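Local coordinates for N-acetyl-L-2,4-diaminobutyric acid deacetylase (Ruegeria pomeroyi, PDB 6TWL), which probably removes the acetyl group from N-acetyl-L-2,4-diaminobutyric acid during bacterial ectoine breakdown, as a zinc-dependent deacetylase, at residues P154-H159 with V204-E209; M174-A179 with R229-H234. All blocks are in the same frame, centred on the assembly; numbering follows the deposited sequence.

Interaction 1: residues P154-H159 with V204-E209; sequences PFAAAH and VLVTTE
Leu205 and His159 meet beyond the bridged part of the strand pair, where the leucine CD2 comes within 4.4 Å of the imidazole CD2 at an oblique tilt. The ring is fixed from outside by a hydrogen bond from its ND1 atom to the backbone oxygen of Glu187. At Val206 the contact moves to the other face of the sheet: CG2, set anti to the backbone N, lies 4.0 Å from Ala156 CB. Thr207 then joins Ala157 in a hydrogen-bonded antiparallel pair, Ala157 N giving to Thr207 O at 2.8 Å and Thr207 N to Ala157 O at 3.2 Å. The threonine OG1 rests 3.5 Å from Ala157 CB and lies at the edge of the His159 ring. Thr208 faces the same way as Val206; its CA lies 3.4 Å from Phe155 O in a CA-H...O contact, while its hydroxyl bonds to the backbone N of His144. Glu209 closes the walk with a second pair of backbone bonds to Phe155, in which Glu209 N reaches Phe155 O at 2.9 Å, nearly straight. Its CB sits over one face of the phenyl ring, 3.8 Å from the centroid, a CH-pi contact displaced toward the rim. The two side chains run side by side, and a bend at chi2 (-82°) helps carry the carboxylate on past the ring, its plane turned 52° against it. With an alanine at Phe155 the face under Glu209 CB and CG is gone, and the carboxylate would probably be less firmly placed. Glu209 binds one of the zinc ions of this enzyme, though none is bound in this chain, and the arrangement is that of an antiparallel strand pair in the mixed sheet of a zinc-dependent AstE/AspA-type catalytic domain, delivering a metal-binding carboxylate from a strand end.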
ATOM      1  N   PRO A 154     -10.531  -1.737   5.908  1.00 66.57           N
ATOM      2  CA  PRO A 154      -9.313  -2.496   5.593  1.00 65.37           C
ATOM      3  C   PRO A 154      -9.504  -3.410   4.393  1.00 68.30           C
ATOM      4  O   PRO A 154     -10.299  -4.354   4.453  1.00 66.35           O
ATOM      5  CB  PRO A 154      -9.058  -3.295   6.876  1.00 65.12           C
ATOM      6  CG  PRO A 154     -10.416  -3.442   7.491  1.00 67.73           C
ATOM      7  CD  PRO A 154     -11.131  -2.156   7.187  1.00 67.61           C
ATOM      8  N   PHE A 155      -8.794  -3.147   3.295  1.00 71.44           N
ATOM      9  CA  PHE A 155      -8.963  -3.961   2.102  1.00 71.65           C
ATOM     10  C   PHE A 155      -7.625  -4.225   1.424  1.00 67.24           C
ATOM     11  O   PHE A 155      -6.681  -3.438   1.533  1.00 67.29           O
ATOM     12  CB  PHE A 155      -9.960  -3.320   1.105  1.00 73.69           C
ATOM     13  CG  PHE A 155      -9.445  -2.093   0.376  1.00 70.97           C
ATOM     14  CD1 PHE A 155      -8.528  -2.200  -0.663  1.00 68.59           C
ATOM     15  CD2 PHE A 155      -9.937  -0.837   0.691  1.00 68.59           C
ATOM     16  CE1 PHE A 155      -8.079  -1.078  -1.335  1.00 63.66           C
ATOM     17  CE2 PHE A 155      -9.496   0.287   0.015  1.00 71.87           C
ATOM     18  CZ  PHE A 155      -8.570   0.163  -1.003  1.00 68.77           C
ATOM     19  N   ALA A 156      -7.567  -5.351   0.723  1.00 74.12           N
ATOM     20  CA  ALA A 156      -6.519  -5.650  -0.238  1.00 72.58           C
ATOM     21  C   ALA A 156      -7.073  -5.463  -1.645  1.00 68.63           C
ATOM     22  O   ALA A 156      -8.270  -5.639  -1.887  1.00 73.19           O
ATOM     23  CB  ALA A 156      -5.996  -7.076  -0.064  1.00 77.10           C
ATOM     24  N   ALA A 157      -6.196  -5.098  -2.575  1.00 59.19           N
ATOM     25  CA  ALA A 157      -6.610  -4.792  -3.937  1.00 60.29           C
ATOM     26  C   ALA A 157      -5.730  -5.521  -4.943  1.00 65.98           C
ATOM     27  O   ALA A 157      -4.524  -5.671  -4.729  1.00 63.03           O
ATOM     28  CB  ALA A 157      -6.555  -3.284  -4.204  1.00 59.50           C
ATOM     29  N   ALA A 158      -6.344  -5.962  -6.043  1.00 70.93           N
ATOM     30  CA  ALA A 158      -5.644  -6.550  -7.181  1.00 72.65           C
ATOM     31  C   ALA A 158      -5.922  -5.753  -8.454  1.00 78.33           C
ATOM     32  O   ALA A 158      -6.983  -5.139  -8.595  1.00 74.46           O
ATOM     33  CB  ALA A 158      -6.056  -8.015  -7.388  1.00 75.83           C
ATOM     34  N   HIS A 159      -4.944  -5.768  -9.385  1.00 77.31           N
ATOM     35  CA  HIS A 159      -5.016  -5.081 -10.683  1.00 85.14           C
ATOM     36  C   HIS A 159      -5.020  -6.129 -11.811  1.00 83.26           C
ATOM     37  O   HIS A 159      -4.015  -6.821 -12.030  1.00 90.67           O
ATOM     38  CB  HIS A 159      -3.857  -4.090 -10.864  1.00 89.19           C
ATOM     39  CG  HIS A 159      -3.916  -2.862  -9.992  1.00 90.89           C
ATOM     40  ND1 HIS A 159      -4.332  -1.629 -10.454  1.00 91.95           N
ATOM     41  CD2 HIS A 159      -3.530  -2.665  -8.707  1.00 89.28           C
ATOM     42  CE1 HIS A 159      -4.229  -0.736  -9.484  1.00 88.28           C
ATOM     43  NE2 HIS A 159      -3.746  -1.339  -8.414  1.00 89.82           N
ATOM     44  N   VAL A 204       3.183 -10.033 -10.199  1.00 65.56           N
ATOM     45  CA  VAL A 204       2.097 -10.230  -9.249  1.00 71.02           C
ATOM     46  C   VAL A 204       2.215  -9.155  -8.180  1.00 67.08           C
ATOM     47  O   VAL A 204       3.232  -9.065  -7.484  1.00 68.24           O
ATOM     48  CB  VAL A 204       2.147 -11.635  -8.633  1.00 75.85           C
ATOM     49  CG1 VAL A 204       1.059 -11.794  -7.582  1.00 70.16           C
ATOM     50  CG2 VAL A 204       2.020 -12.689  -9.716  1.00 75.64           C
ATOM     51  N   LEU A 205       1.179  -8.331  -8.055  1.00 69.35           N
ATOM     52  CA  LEU A 205       1.157  -7.219  -7.119  1.00 70.95           C
ATOM     53  C   LEU A 205      -0.142  -7.266  -6.328  1.00 80.62           C
ATOM     54  O   LEU A 205      -1.222  -7.378  -6.916  1.00 84.22           O
ATOM     55  CB  LEU A 205       1.276  -5.879  -7.854  1.00 67.06           C
ATOM     56  CG  LEU A 205       0.993  -4.611  -7.046  1.00 67.69           C
ATOM     57  CD1 LEU A 205       2.139  -4.335  -6.094  1.00 59.02           C
ATOM     58  CD2 LEU A 205       0.743  -3.421  -7.962  1.00 75.72           C
ATOM     59  N   VAL A 206      -0.038  -7.209  -5.002  1.00 76.62           N
ATOM     60  CA  VAL A 206      -1.182  -6.920  -4.146  1.00 78.30           C
ATOM     61  C   VAL A 206      -0.868  -5.658  -3.358  1.00 64.16           C
ATOM     62  O   VAL A 206       0.213  -5.534  -2.771  1.00 58.23           O
ATOM     63  CB  VAL A 206      -1.550  -8.094  -3.213  1.00 90.36           C
ATOM     64  CG1 VAL A 206      -0.357  -8.564  -2.385  1.00104.71           C
ATOM     65  CG2 VAL A 206      -2.723  -7.699  -2.305  1.00 81.20           C
ATOM     66  N   THR A 207      -1.797  -4.709  -3.392  1.00 60.55           N
ATOM     67  CA  THR A 207      -1.715  -3.472  -2.639  1.00 69.64           C
ATOM     68  C   THR A 207      -2.809  -3.475  -1.583  1.00 71.27           C
ATOM     69  O   THR A 207      -3.729  -4.297  -1.621  1.00 73.75           O
ATOM     70  CB  THR A 207      -1.868  -2.257  -3.556  1.00 74.83           C
ATOM     71  OG1 THR A 207      -3.154  -2.309  -4.189  1.00 74.25           O
ATOM     72  CG2 THR A 207      -0.790  -2.269  -4.623  1.00 76.17           C
ATOM     73  N   THR A 208      -2.700  -2.559  -0.626  1.00 69.85           N
ATOM     74  CA  THR A 208      -3.624  -2.525   0.498  1.00 64.93           C
ATOM     75  C   THR A 208      -4.054  -1.094   0.778  1.00 66.40           C
ATOM     76  O   THR A 208      -3.453  -0.130   0.299  1.00 65.04           O
ATOM     77  CB  THR A 208      -3.003  -3.110   1.777  1.00 61.53           C
ATOM     78  OG1 THR A 208      -2.039  -2.189   2.299  1.00 65.33           O
ATOM     79  CG2 THR A 208      -2.329  -4.450   1.514  1.00 57.07           C
ATOM     80  N   GLU A 209      -5.127  -0.978   1.559  1.00 61.94           N
ATOM     81  CA  GLU A 209      -5.479   0.243   2.283  1.00 66.49           C
ATOM     82  C   GLU A 209      -6.067  -0.258   3.598  1.00 62.16           C
ATOM     83  O   GLU A 209      -7.240  -0.638   3.651  1.00 64.92           O
ATOM     84  CB  GLU A 209      -6.467   1.118   1.521  1.00 75.62           C
ATOM     85  CG  GLU A 209      -5.907   1.782   0.268  1.00 77.20           C
ATOM     86  CD  GLU A 209      -5.143   3.052   0.557  1.00 75.52           C
ATOM     87  OE1 GLU A 209      -5.008   3.411   1.745  1.00 65.19           O
ATOM     88  OE2 GLU A 209      -4.684   3.698  -0.408  1.00 70.65           O
TER

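Interaction 2: residues M174-A179 with R229-H234; sequences MKAFNA and RNVLIH
Asn230 meets Ala176 where two helices of the chain draw close, and its side chain can be traced outward atom by atom. CB lies against the carbonyl of Ala176, just 3.0 Å from the oxygen, a tight fit between the side chain and the helix backbone. CG turns beside the Asn230 backbone N, anti to the carbonyl carbon (chi1 -82°), and stays near that same oxygen. At the tip, ND2 gives a weak, strongly bent hydrogen bond to Ala176 O, 3.0 Å long with an angle of 126° at the hydrogen. The stronger partner of this amide nitrogen is the backbone oxygen of Gln243, so ND2 spans two carbonyls from different parts of the chain. Asn178 CB also brushes it at 4.1 Å. The acceptor belongs to the last turn of helix 167-177, which ends as Asn178 swings to positive phi (60°), its own amide OD1 being held by Asp245 N and Lys226 NZ.

One residue on, Val231 packs its CG2 against Phe177, 3.6 Å from the backbone N and 3.8 Å from CB, and this methyl also sits at the edge of the phenyl ring, near its plane. The ring itself leads off toward Ala156, while Val231 rests on Leu139 and Val141 of strand 139-142. A turn further along, His234 CB presses on the methyl of Ala176 at 3.6 Å; the small side chain is consistent with the close approach of the helices here, on the more exposed side of the contact. Bridging a helix end with an asparagine amide, above a base of apolar side chains, joins two neighbouring helices that cover one face of the mixed sheet, as in the layered alpha/beta core of zinc-dependent exopeptidase-like domains.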
ATOM      1  N   MET A 174      -4.418 -11.558  -3.877  1.00 75.47           N
ATOM      2  CA  MET A 174      -5.342 -10.778  -3.062  1.00 79.54           C
ATOM      3  C   MET A 174      -6.268 -11.691  -2.274  1.00 80.56           C
ATOM      4  O   MET A 174      -6.512 -11.470  -1.083  1.00 73.76           O
ATOM      5  CB  MET A 174      -6.166  -9.825  -3.927  1.00 80.09           C
ATOM      6  CG  MET A 174      -7.407  -9.311  -3.194  1.00 74.77           C
ATOM      7  SD  MET A 174      -8.619  -8.469  -4.221  1.00 85.64           S
ATOM      8  CE  MET A 174      -9.324  -9.854  -5.094  1.00 86.60           C
ATOM      9  N   LYS A 175      -6.811 -12.721  -2.929  1.00 78.02           N
ATOM     10  CA  LYS A 175      -7.733 -13.602  -2.227  1.00 79.79           C
ATOM     11  C   LYS A 175      -7.020 -14.380  -1.130  1.00 82.73           C
ATOM     12  O   LYS A 175      -7.617 -14.692  -0.092  1.00 86.59           O
ATOM     13  CB  LYS A 175      -8.454 -14.539  -3.202  1.00 87.70           C
ATOM     14  CG  LYS A 175      -9.615 -13.864  -3.963  1.00101.74           C
ATOM     15  CD  LYS A 175     -10.276 -12.698  -3.173  1.00107.63           C
ATOM     16  CE  LYS A 175     -10.844 -13.022  -1.769  1.00 98.31           C
ATOM     17  NZ  LYS A 175     -11.473 -11.811  -1.210  1.00 94.83           N
ATOM     18  N   ALA A 176      -5.736 -14.683  -1.327  1.00 79.79           N
ATOM     19  CA  ALA A 176      -4.945 -15.236  -0.234  1.00 78.19           C
ATOM     20  C   ALA A 176      -4.836 -14.243   0.918  1.00 76.67           C
ATOM     21  O   ALA A 176      -5.008 -14.625   2.080  1.00 72.74           O
ATOM     22  CB  ALA A 176      -3.561 -15.637  -0.739  1.00 68.57           C
ATOM     23  N   PHE A 177      -4.580 -12.963   0.614  1.00 75.05           N
ATOM     24  CA  PHE A 177      -4.503 -11.945   1.664  1.00 78.11           C
ATOM     25  C   PHE A 177      -5.732 -11.997   2.562  1.00 75.76           C
ATOM     26  O   PHE A 177      -5.616 -12.035   3.791  1.00 74.28           O
ATOM     27  CB  PHE A 177      -4.342 -10.550   1.048  1.00 75.70           C
ATOM     28  CG  PHE A 177      -3.833  -9.506   2.017  1.00 73.08           C
ATOM     29  CD1 PHE A 177      -4.700  -8.855   2.882  1.00 70.14           C
ATOM     30  CD2 PHE A 177      -2.488  -9.177   2.056  1.00 71.02           C
ATOM     31  CE1 PHE A 177      -4.232  -7.897   3.772  1.00 62.70           C
ATOM     32  CE2 PHE A 177      -2.014  -8.219   2.942  1.00 71.65           C
ATOM     33  CZ  PHE A 177      -2.888  -7.579   3.801  1.00 61.20           C
ATOM     34  N   ASN A 178      -6.921 -12.011   1.956  1.00 68.34           N
ATOM     35  CA  ASN A 178      -8.174 -12.269   2.666  1.00 71.93           C
ATOM     36  C   ASN A 178      -8.411 -11.230   3.764  1.00 80.13           C
ATOM     37  O   ASN A 178      -8.722 -11.554   4.912  1.00 82.38           O
ATOM     38  CB  ASN A 178      -8.198 -13.698   3.220  1.00 73.54           C
ATOM     39  CG  ASN A 178      -9.512 -14.049   3.894  1.00 85.15           C
ATOM     40  OD1 ASN A 178      -9.538 -14.399   5.074  1.00 89.21           O
ATOM     41  ND2 ASN A 178     -10.610 -13.946   3.153  1.00 90.01           N
ATOM     42  N   ALA A 179      -8.241  -9.960   3.404  1.00 74.84           N
ATOM     43  CA  ALA A 179      -8.677  -8.872   4.255  1.00 72.31           C
ATOM     44  C   ALA A 179     -10.202  -8.881   4.294  1.00 75.52           C
ATOM     45  O   ALA A 179     -10.845  -9.530   3.466  1.00 81.05           O
ATOM     46  CB  ALA A 179      -8.130  -7.544   3.732  1.00 67.89           C
ATOM     47  N   ARG A 229       1.174 -13.090   6.051  1.00 68.98           N
ATOM     48  CA  ARG A 229       1.522 -14.504   6.157  1.00 67.01           C
ATOM     49  C   ARG A 229       0.784 -15.335   5.115  1.00 74.14           C
ATOM     50  O   ARG A 229       1.377 -16.195   4.454  1.00 75.29           O
ATOM     51  CB  ARG A 229       1.221 -15.024   7.563  1.00 73.15           C
ATOM     52  CG  ARG A 229       2.078 -16.224   7.938  1.00 80.97           C
ATOM     53  CD  ARG A 229       1.629 -16.878   9.228  1.00 88.90           C
ATOM     54  NE  ARG A 229       0.196 -17.142   9.222  1.00 97.62           N
ATOM     55  CZ  ARG A 229      -0.344 -18.349   9.345  1.00 97.74           C
ATOM     56  NH1 ARG A 229       0.427 -19.418   9.489  1.00 96.63           N
ATOM     57  NH2 ARG A 229      -1.662 -18.485   9.326  1.00 99.05           N
ATOM     58  N   ASN A 230      -0.527 -15.110   4.982  1.00 74.12           N
ATOM     59  CA  ASN A 230      -1.319 -15.800   3.967  1.00 72.51           C
ATOM     60  C   ASN A 230      -0.669 -15.694   2.595  1.00 73.28           C
ATOM     61  O   ASN A 230      -0.462 -16.702   1.909  1.00 68.58           O
ATOM     62  CB  ASN A 230      -2.731 -15.215   3.922  1.00 68.57           C
ATOM     63  CG  ASN A 230      -3.650 -15.789   4.984  1.00 70.02           C
ATOM     64  OD1 ASN A 230      -3.272 -16.689   5.732  1.00 75.51           O
ATOM     65  ND2 ASN A 230      -4.879 -15.284   5.033  1.00 73.48           N
ATOM     66  N   VAL A 231      -0.331 -14.471   2.187  1.00 74.02           N
ATOM     67  CA  VAL A 231       0.205 -14.243   0.850  1.00 78.17           C
ATOM     68  C   VAL A 231       1.561 -14.922   0.692  1.00 78.18           C
ATOM     69  O   VAL A 231       1.879 -15.466  -0.374  1.00 82.00           O
ATOM     70  CB  VAL A 231       0.270 -12.727   0.571  1.00 85.88           C
ATOM     71  CG1 VAL A 231       1.325 -12.403  -0.450  1.00 87.15           C
ATOM     72  CG2 VAL A 231      -1.086 -12.228   0.097  1.00 89.89           C
ATOM     73  N   LEU A 232       2.368 -14.939   1.755  1.00 70.48           N
ATOM     74  CA  LEU A 232       3.672 -15.589   1.675  1.00 65.83           C
ATOM     75  C   LEU A 232       3.553 -17.109   1.706  1.00 75.56           C
ATOM     76  O   LEU A 232       4.336 -17.801   1.045  1.00 87.38           O
ATOM     77  CB  LEU A 232       4.575 -15.092   2.803  1.00 56.45           C
ATOM     78  CG  LEU A 232       4.913 -13.606   2.672  1.00 56.73           C
ATOM     79  CD1 LEU A 232       5.722 -13.098   3.859  1.00 66.11           C
ATOM     80  CD2 LEU A 232       5.638 -13.348   1.359  1.00 65.54           C
ATOM     81  N   ILE A 233       2.587 -17.646   2.454  1.00 77.14           N
ATOM     82  CA  ILE A 233       2.342 -19.086   2.427  1.00 73.71           C
ATOM     83  C   ILE A 233       1.810 -19.501   1.063  1.00 77.04           C
ATOM     84  O   ILE A 233       2.307 -20.450   0.445  1.00 77.80           O
ATOM     85  CB  ILE A 233       1.371 -19.492   3.550  1.00 69.99           C
ATOM     86  CG1 ILE A 233       2.076 -19.488   4.904  1.00 74.40           C
ATOM     87  CG2 ILE A 233       0.774 -20.865   3.273  1.00 70.02           C
ATOM     88  CD1 ILE A 233       1.118 -19.523   6.072  1.00 73.36           C
ATOM     89  N   HIS A 234       0.779 -18.799   0.583  1.00 75.14           N
ATOM     90  CA  HIS A 234       0.240 -19.053  -0.748  1.00 78.64           C
ATOM     91  C   HIS A 234       1.332 -19.000  -1.809  1.00 85.12           C
ATOM     92  O   HIS A 234       1.342 -19.806  -2.745  1.00 82.58           O
ATOM     93  CB  HIS A 234      -0.864 -18.041  -1.058  1.00 72.45           C
ATOM     94  CG  HIS A 234      -1.491 -18.217  -2.405  1.00 77.90           C
ATOM     95  ND1 HIS A 234      -1.118 -17.470  -3.502  1.00 75.46           N
ATOM     96  CD2 HIS A 234      -2.472 -19.046  -2.832  1.00 79.08           C
ATOM     97  CE1 HIS A 234      -1.838 -17.834  -4.547  1.00 77.49           C
ATOM     98  NE2 HIS A 234      -2.668 -18.790  -4.167  1.00 81.80           N
TER

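How the interactions relate
The two interactions are successive layers of one core, their centres about 10 Å apart. Ala156 is the main point where they touch: its CB lies 3.7 Å from Phe177 CD1, and its O 3.7 Å from Met174 SD. Strand 155-158 leads to helix 167-177, and strand 204-209 to helix 218-234, so both strand-helix units are paired twice, once in the sheet and once above it. Only interaction 1 holds a zinc ligand, Glu209, whose side chain is about 4 Å from that of His144 and about 6 Å from that of Glu61, both also zinc-binding residues of this enzyme. The Phe177 side chain is about 10 Å from that of Glu209, so interaction 2 is packing away from the metal site, which holds no zinc in this chain.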